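Peptidoglycan N-acetylglucosamine deacetylase (Bacillus cereus, PDB 5N1P) removes acetyl groups from N-acetylglucosamine residues of peptidoglycan by metal-dependent hydrolysis, as a member of the polysaccharide deacetylase family. Local coordinates at residues Gly57-Ser60 and Met61-Phe65; Lys67-Asn71 and Gly72-Asn76. All blocks are in the same frame, centred on the assembly; numbering follows the deposited sequence.

In the fold
Contact 1 (57-65) starts on the last residues of strand 55-58 and leaves it as a loop in the active site, carrying two of the zinc ligands; contact 2 (67-76) lies further from the centre of the chain and turns helix 65-70 into helix 74-89. In contact 1 the decisive atoms are polar: two histidine nitrogens on zinc and a buried serine hydroxyl that shapes the turn between them. Contact 2 has no ligand; backbone bonds make its corner, apolar and aromatic groups pack on its buried side, and lysine and asparagine occupy its exposed side. The two touch at several points, among them Leu68 CD2, 3.9 Å from Ser60 CB.

Contact 1: residues Gly57-Ser60 and Met61-Phe65. With ZN (zinc ion), chain F; 8GK (~{N}-oxidanylnaphthalene-1-carboxamide), chain E.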
ATOM      1  N   GLY A  57       0.953  -5.685   4.517  1.00 16.46           N
ATOM      2  CA  GLY A  57       2.065  -5.054   5.218  1.00 17.73           C
ATOM      3  C   GLY A  57       1.588  -3.983   6.180  1.00 15.97           C
ATOM      4  O   GLY A  57       0.390  -3.827   6.410  1.00 17.18           O
ATOM      5  N   MET A  58       2.540  -3.226   6.724  1.00 16.79           N
ATOM      6  CA  MET A  58       2.259  -2.319   7.833  1.00 14.93           C
ATOM      7  C   MET A  58       2.284  -0.848   7.429  1.00 15.34           C
ATOM      8  O   MET A  58       3.137  -0.433   6.648  1.00 18.24           O
ATOM      9  CB  MET A  58       3.281  -2.515   8.960  1.00 17.75           C
ATOM     10  CG  MET A  58       3.081  -3.800   9.765  1.00 19.19           C
ATOM     11  SD  MET A  58       3.737  -5.280   8.983  1.00 20.03           S
ATOM     12  CE  MET A  58       5.460  -4.811   8.839  1.00 22.55           C
ATOM     13  N   HIS A  59       1.376  -0.069   8.014  1.00 16.12           N
ATOM     14  CA  HIS A  59       1.307   1.383   7.756  1.00 16.18           C
ATOM     15  C   HIS A  59       1.268   2.184   9.062  1.00 19.53           C
ATOM     16  O   HIS A  59       0.844   3.332   9.057  1.00 23.49           O
ATOM     17  CB  HIS A  59       0.082   1.717   6.903  1.00 17.65           C
ATOM     18  CG  HIS A  59       0.107   3.082   6.270  1.00 18.28           C
ATOM     19  ND1 HIS A  59       1.235   3.622   5.687  1.00 19.03           N
ATOM     20  CD2 HIS A  59      -0.886   3.983   6.076  1.00 20.55           C
ATOM     21  CE1 HIS A  59       0.937   4.806   5.173  1.00 19.37           C
ATOM     22  NE2 HIS A  59      -0.342   5.053   5.399  1.00 18.66           N
ATOM     23  N   SER A  60       1.722   1.550  10.147  1.00 18.52           N
ATOM     24  CA  SER A  60       1.923   2.115  11.489  1.00 20.02           C
ATOM     25  C   SER A  60       0.676   2.001  12.377  1.00 22.01           C
ATOM     26  O   SER A  60      -0.348   1.431  11.977  1.00 22.70           O
ATOM     27  CB  SER A  60       2.388   3.580  11.442  1.00 22.26           C
ATOM     28  OG  SER A  60       1.295   4.494  11.366  1.00 21.71           O
ATOM     29  N   MET A  61       0.797   2.505  13.602  1.00 22.70           N
ATOM     30  CA  MET A  61      -0.286   2.475  14.584  1.00 22.36           C
ATOM     31  C   MET A  61      -1.026   3.805  14.648  1.00 30.73           C
ATOM     32  O   MET A  61      -2.255   3.850  14.679  1.00 32.74           O
ATOM     33  CB  MET A  61       0.259   2.153  15.983  1.00 22.44           C
ATOM     34  CG  MET A  61       0.869   0.778  16.136  1.00 22.30           C
ATOM     35  SD  MET A  61      -0.246  -0.616  15.810  1.00 24.61           S
ATOM     36  CE  MET A  61      -1.574  -0.322  16.962  1.00 27.90           C
ATOM     37  N   THR A  62      -0.263   4.891  14.669  1.00 24.49           N
ATOM     38  CA  THR A  62      -0.818   6.218  14.914  1.00 27.62           C
ATOM     39  C   THR A  62      -0.957   7.063  13.658  1.00 24.92           C
ATOM     40  O   THR A  62      -1.718   8.034  13.649  1.00 29.61           O
ATOM     41  CB  THR A  62       0.046   7.007  15.910  1.00 32.46           C
ATOM     42  OG1 THR A  62       1.320   7.302  15.313  1.00 30.54           O
ATOM     43  CG2 THR A  62       0.253   6.201  17.180  1.00 32.13           C
ATOM     44  N   HIS A  63      -0.183   6.735  12.628  1.00 22.82           N
ATOM     45  CA  HIS A  63      -0.118   7.557  11.419  1.00 24.02           C
ATOM     46  C   HIS A  63       0.201   9.013  11.781  1.00 24.19           C
ATOM     47  O   HIS A  63      -0.270   9.949  11.128  1.00 24.51           O
ATOM     48  CB  HIS A  63      -1.437   7.467  10.634  1.00 26.01           C
ATOM     49  CG  HIS A  63      -1.301   7.740   9.166  1.00 24.17           C
ATOM     50  ND1 HIS A  63      -1.114   9.005   8.652  1.00 27.10           N
ATOM     51  CD2 HIS A  63      -1.368   6.908   8.097  1.00 22.89           C
ATOM     52  CE1 HIS A  63      -1.050   8.940   7.334  1.00 24.10           C
ATOM     53  NE2 HIS A  63      -1.208   7.679   6.971  1.00 23.80           N
ATOM     54  N   ASN A  64       1.004   9.182  12.829  1.00 25.55           N
ATOM     55  CA  ASN A  64       1.330  10.505  13.356  1.00 25.32           C
ATOM     56  C   ASN A  64       2.761  10.889  12.980  1.00 25.78           C
ATOM     57  O   ASN A  64       3.708  10.282  13.454  1.00 26.87           O
ATOM     58  CB  ASN A  64       1.143  10.520  14.876  1.00 26.88           C
ATOM     59  CG  ASN A  64       1.384  11.890  15.492  1.00 31.66           C
ATOM     60  OD1 ASN A  64       2.485  12.438  15.417  1.00 33.89           O
ATOM     61  ND2 ASN A  64       0.350  12.441  16.124  1.00 37.54           N
ATOM     62  N   PHE A  65       2.901  11.893  12.120  1.00 27.90           N
ATOM     63  CA  PHE A  65       4.207  12.339  11.626  1.00 26.48           C
ATOM     64  C   PHE A  65       5.215  12.644  12.739  1.00 27.30           C
ATOM     65  O   PHE A  65       6.358  12.194  12.697  1.00 28.63           O
ATOM     66  CB  PHE A  65       4.016  13.571  10.744  1.00 25.50           C
ATOM     67  CG  PHE A  65       5.260  14.005  10.029  1.00 25.67           C
ATOM     68  CD1 PHE A  65       6.137  14.900  10.612  1.00 29.78           C
ATOM     69  CD2 PHE A  65       5.538  13.527   8.752  1.00 26.92           C
ATOM     70  CE1 PHE A  65       7.282  15.307   9.946  1.00 31.33           C
ATOM     71  CE2 PHE A  65       6.686  13.930   8.082  1.00 28.56           C
ATOM     72  CZ  PHE A  65       7.555  14.820   8.682  1.00 31.66           C
TER
HETATM   73 ZN    ZN F 302      -1.524   6.793   5.047  1.00 30.70          ZN
HETATM   74  C1  8GK E 301       0.222   8.290   3.083  1.00 51.25           C
HETATM   75  C2  8GK E 301       0.644   9.620   2.552  1.00 53.63           C
HETATM   76  C3  8GK E 301      -0.017  10.750   3.009  1.00 58.49           C
HETATM   77  C4  8GK E 301       0.365  12.005   2.549  1.00 62.12           C
HETATM   78  C5  8GK E 301       1.417  12.132   1.640  1.00 59.54           C
HETATM   79  C6  8GK E 301       2.080  10.997   1.187  1.00 56.64           C
HETATM   80  C7  8GK E 301       1.694   9.740   1.649  1.00 59.09           C
HETATM   81  C8  8GK E 301      -0.311  13.126   3.010  1.00 58.21           C
HETATM   82  C9  8GK E 301      -1.362  13.006   3.916  1.00 50.07           C
HETATM   83  C10 8GK E 301      -1.744  11.749   4.372  1.00 54.41           C
HETATM   84  C11 8GK E 301      -1.066  10.626   3.917  1.00 51.04           C
HETATM   85  O12 8GK E 301       0.443   8.076   4.258  1.00 34.22           O
HETATM   86  N13 8GK E 301      -0.401   7.393   2.320  1.00 56.50           N
HETATM   87  O14 8GK E 301      -1.346   6.578   2.944  1.00 49.48           O
HETATM   88  O   HOH W   1      -2.971   8.416   4.312  1.00 30.31           O
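Ser60 OG is gripped twice inside the turn: it donates to His59 O (2.6 Å, in the carbonyl plane on a lone pair) and accepts from His63 N at 3.0 Å. The second bond is bent, 139° at the hydrogen. With chi1 at 87°, OG sits between its own backbone N and carbonyl carbon, from where a short hydroxyl can reach both partners. That ties the two ends of a His-Ser-Met-Thr-His segment together. His59 and His63 are the histidine pair of the CE4 (NodB homology) deacetylases, which with Asp10 make the Asp-His-His metal site of the family. His59 NE2 and His63 NE2 each bind zinc at 2.1 Å, their rings crossing obliquely with planes at 78°. Both are metal ligands, so their mutual approach is no hydrogen bond. The ring of His59 is further fixed by ND1, bonded to Arg97 O, while Tyr100 meets the His63 ring edge-to-face. The hydroxamate inhibitor closes on the metal through O14 (2.1 Å) and, more loosely, O12 (2.5 Å), and a water is also bound to the zinc. Thr62 suits the outer bend: its OG1 accepts from Asn64 N in an ST turn and is also bonded to Glu77. Asn64 then caps the following helix, its OD1 taking the backbone N of Lys67.

Contact 2: residues Lys67-Asn71 and Gly72-Asn76; sequences KLYKN and GEYVN
Tyr74 holds CG opposite its own backbone N (chi1 -173°) and Tyr69 holds CG opposite its carbonyl carbon (chi1 -55°), and these rotations bring the phenol rings alongside each other. They belong to a tight helix-to-helix corner in which helix 65-70 gives way to helix 74-89 through a glycine of positive phi. Tyr69 CE1 meets Tyr74 CD2 at 3.5 Å; the rings touch at their margins, without stacking, their planes at 27°. Tyrosine suits both places because the ring fills the buried side while the hydroxyl reaches a polar partner: Tyr69 OH bonds Pro99 O, and Tyr74 OH bonds Thr96 OG1. Leu68 lies close by, its CB 3.8 Å above the centre of the Tyr69 ring plane, while its CD2 approaches Tyr74 CA to 3.9 Å.

The backbone makes the corner itself. Glu73 N donates to Lys67 O at 2.9 Å, a reach of six residues. Two weak bonds support it, from Tyr74 N to Leu68 O and from Gly72 N to Tyr69 O. Gly72 fits because its positive phi is a region that glycine enters easily. On the outer side, Lys67 and Asn71 are exposed, where charged and amide groups are at home. Glu73 comes next to the start of helix 74-89, and its negative charge would probably be favoured near that helix's N-terminal end. Asn76, one turn on, steadies that carboxylate: its ND2 donates almost straight to Glu73 OE1 at 2.9 Å, meeting the oxygen from above the carboxylate plane.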
ATOM      1  N   LYS A  67       5.247  11.676  15.942  1.00 30.63           N
ATOM      2  CA  LYS A  67       5.600  10.475  16.693  1.00 31.31           C
ATOM      3  C   LYS A  67       6.541   9.565  15.911  1.00 26.34           C
ATOM      4  O   LYS A  67       7.533   9.072  16.456  1.00 29.29           O
ATOM      5  CB  LYS A  67       4.342   9.687  17.088  1.00 32.05           C
ATOM      6  CG  LYS A  67       3.495  10.383  18.153  1.00 30.93           C
ATOM      7  CD  LYS A  67       2.257   9.561  18.494  1.00 36.23           C
ATOM      8  CE  LYS A  67       1.430  10.247  19.586  1.00 44.78           C
ATOM      9  NZ  LYS A  67       0.193   9.470  19.901  1.00 50.13           N
ATOM     10  N   LEU A  68       6.230   9.341  14.641  1.00 24.68           N
ATOM     11  CA  LEU A  68       6.994   8.396  13.846  1.00 23.56           C
ATOM     12  C   LEU A  68       8.413   8.845  13.547  1.00 26.97           C
ATOM     13  O   LEU A  68       9.353   8.052  13.643  1.00 25.70           O
ATOM     14  CB  LEU A  68       6.279   8.126  12.525  1.00 22.13           C
ATOM     15  CG  LEU A  68       4.922   7.432  12.625  1.00 25.65           C
ATOM     16  CD1 LEU A  68       4.135   7.581  11.326  1.00 23.39           C
ATOM     17  CD2 LEU A  68       5.107   5.960  12.942  1.00 24.87           C
ATOM     18  N   TYR A  69       8.567  10.108  13.163  1.00 27.00           N
ATOM     19  CA  TYR A  69       9.839  10.553  12.602  1.00 28.21           C
ATOM     20  C   TYR A  69      10.632  11.405  13.583  1.00 32.37           C
ATOM     21  O   TYR A  69      11.751  11.042  13.938  1.00 35.88           O
ATOM     22  CB  TYR A  69       9.589  11.284  11.280  1.00 26.19           C
ATOM     23  CG  TYR A  69       8.799  10.394  10.344  1.00 24.93           C
ATOM     24  CD1 TYR A  69       9.300   9.151   9.954  1.00 23.88           C
ATOM     25  CD2 TYR A  69       7.552  10.773   9.870  1.00 25.70           C
ATOM     26  CE1 TYR A  69       8.582   8.306   9.112  1.00 22.43           C
ATOM     27  CE2 TYR A  69       6.825   9.935   9.026  1.00 23.17           C
ATOM     28  CZ  TYR A  69       7.350   8.703   8.660  1.00 22.08           C
ATOM     29  OH  TYR A  69       6.637   7.867   7.838  1.00 23.26           O
ATOM     30  N   LYS A  70      10.051  12.504  14.054  1.00 30.61           N
ATOM     31  CA  LYS A  70      10.752  13.364  15.013  1.00 35.70           C
ATOM     32  C   LYS A  70      11.019  12.651  16.339  1.00 33.90           C
ATOM     33  O   LYS A  70      12.138  12.685  16.862  1.00 36.48           O
ATOM     34  CB  LYS A  70       9.949  14.638  15.256  1.00 45.31           C
ATOM     35  CG  LYS A  70       9.290  15.163  14.003  1.00 58.79           C
ATOM     36  CD  LYS A  70       8.702  16.538  14.207  1.00 65.62           C
ATOM     37  CE  LYS A  70       8.242  17.119  12.888  1.00 63.57           C
ATOM     38  NZ  LYS A  70       9.265  18.011  12.264  1.00 60.86           N
ATOM     39  N   ASN A  71       9.994  12.006  16.884  1.00 31.81           N
ATOM     40  CA  ASN A  71      10.125  11.276  18.143  1.00 37.57           C
ATOM     41  C   ASN A  71      10.712   9.876  17.925  1.00 35.76           C
ATOM     42  O   ASN A  71      10.994   9.153  18.886  1.00 39.33           O
ATOM     43  CB  ASN A  71       8.773  11.173  18.853  1.00 37.52           C
ATOM     44  CG  ASN A  71       8.220  12.525  19.257  1.00 42.28           C
ATOM     45  OD1 ASN A  71       8.866  13.558  19.070  1.00 41.92           O
ATOM     46  ND2 ASN A  71       7.015  12.527  19.813  1.00 43.08           N
ATOM     47  N   GLY A  72      10.891   9.505  16.660  1.00 33.90           N
ATOM     48  CA  GLY A  72      11.585   8.280  16.291  1.00 30.66           C
ATOM     49  C   GLY A  72      10.893   6.962  16.596  1.00 29.51           C
ATOM     50  O   GLY A  72      11.553   5.945  16.796  1.00 32.45           O
ATOM     51  N   GLU A  73       9.567   6.966  16.613  1.00 27.26           N
ATOM     52  CA  GLU A  73       8.824   5.746  16.955  1.00 28.03           C
ATOM     53  C   GLU A  73       8.504   4.834  15.776  1.00 28.41           C
ATOM     54  O   GLU A  73       7.818   3.827  15.961  1.00 25.32           O
ATOM     55  CB  GLU A  73       7.511   6.103  17.662  1.00 29.19           C
ATOM     56  CG  GLU A  73       7.699   6.767  19.022  1.00 32.90           C
ATOM     57  CD  GLU A  73       8.353   5.845  20.032  1.00 53.67           C
ATOM     58  OE1 GLU A  73       8.147   4.615  19.938  1.00 48.93           O
ATOM     59  OE2 GLU A  73       9.071   6.349  20.922  1.00 63.29           O
ATOM     60  N   TYR A  74       8.995   5.173  14.578  1.00 27.40           N
ATOM     61  CA  TYR A  74       8.643   4.436  13.359  1.00 21.56           C
ATOM     62  C   TYR A  74       8.781   2.924  13.511  1.00 21.73           C
ATOM     63  O   TYR A  74       7.834   2.172  13.252  1.00 22.69           O
ATOM     64  CB  TYR A  74       9.518   4.894  12.189  1.00 22.72           C
ATOM     65  CG  TYR A  74       9.108   4.298  10.852  1.00 20.62           C
ATOM     66  CD1 TYR A  74       9.667   3.107  10.385  1.00 20.88           C
ATOM     67  CD2 TYR A  74       8.156   4.929  10.068  1.00 22.37           C
ATOM     68  CE1 TYR A  74       9.277   2.564   9.148  1.00 20.58           C
ATOM     69  CE2 TYR A  74       7.769   4.410   8.847  1.00 22.02           C
ATOM     70  CZ  TYR A  74       8.335   3.234   8.388  1.00 19.29           C
ATOM     71  OH  TYR A  74       7.937   2.725   7.170  1.00 20.55           O
ATOM     72  N   VAL A  75       9.961   2.472  13.922  1.00 24.37           N
ATOM     73  CA  VAL A  75      10.173   1.028  13.955  1.00 25.27           C
ATOM     74  C   VAL A  75       9.338   0.384  15.065  1.00 23.47           C
ATOM     75  O   VAL A  75       8.758  -0.686  14.857  1.00 24.64           O
ATOM     76  CB  VAL A  75      11.659   0.671  14.113  1.00 27.67           C
ATOM     77  CG1 VAL A  75      11.827  -0.841  14.180  1.00 31.63           C
ATOM     78  CG2 VAL A  75      12.449   1.228  12.932  1.00 31.86           C
ATOM     79  N   ASN A  76       9.230   1.045  16.215  1.00 25.02           N
ATOM     80  CA  ASN A  76       8.386   0.515  17.288  1.00 26.20           C
ATOM     81  C   ASN A  76       6.935   0.332  16.822  1.00 25.56           C
ATOM     82  O   ASN A  76       6.318  -0.706  17.086  1.00 26.41           O
ATOM     83  CB  ASN A  76       8.436   1.422  18.522  1.00 28.53           C
ATOM     84  CG  ASN A  76       9.793   1.423  19.185  1.00 38.88           C
ATOM     85  OD1 ASN A  76      10.537   0.449  19.085  1.00 36.60           O
ATOM     86  ND2 ASN A  76      10.125   2.514  19.874  1.00 38.62           N
TER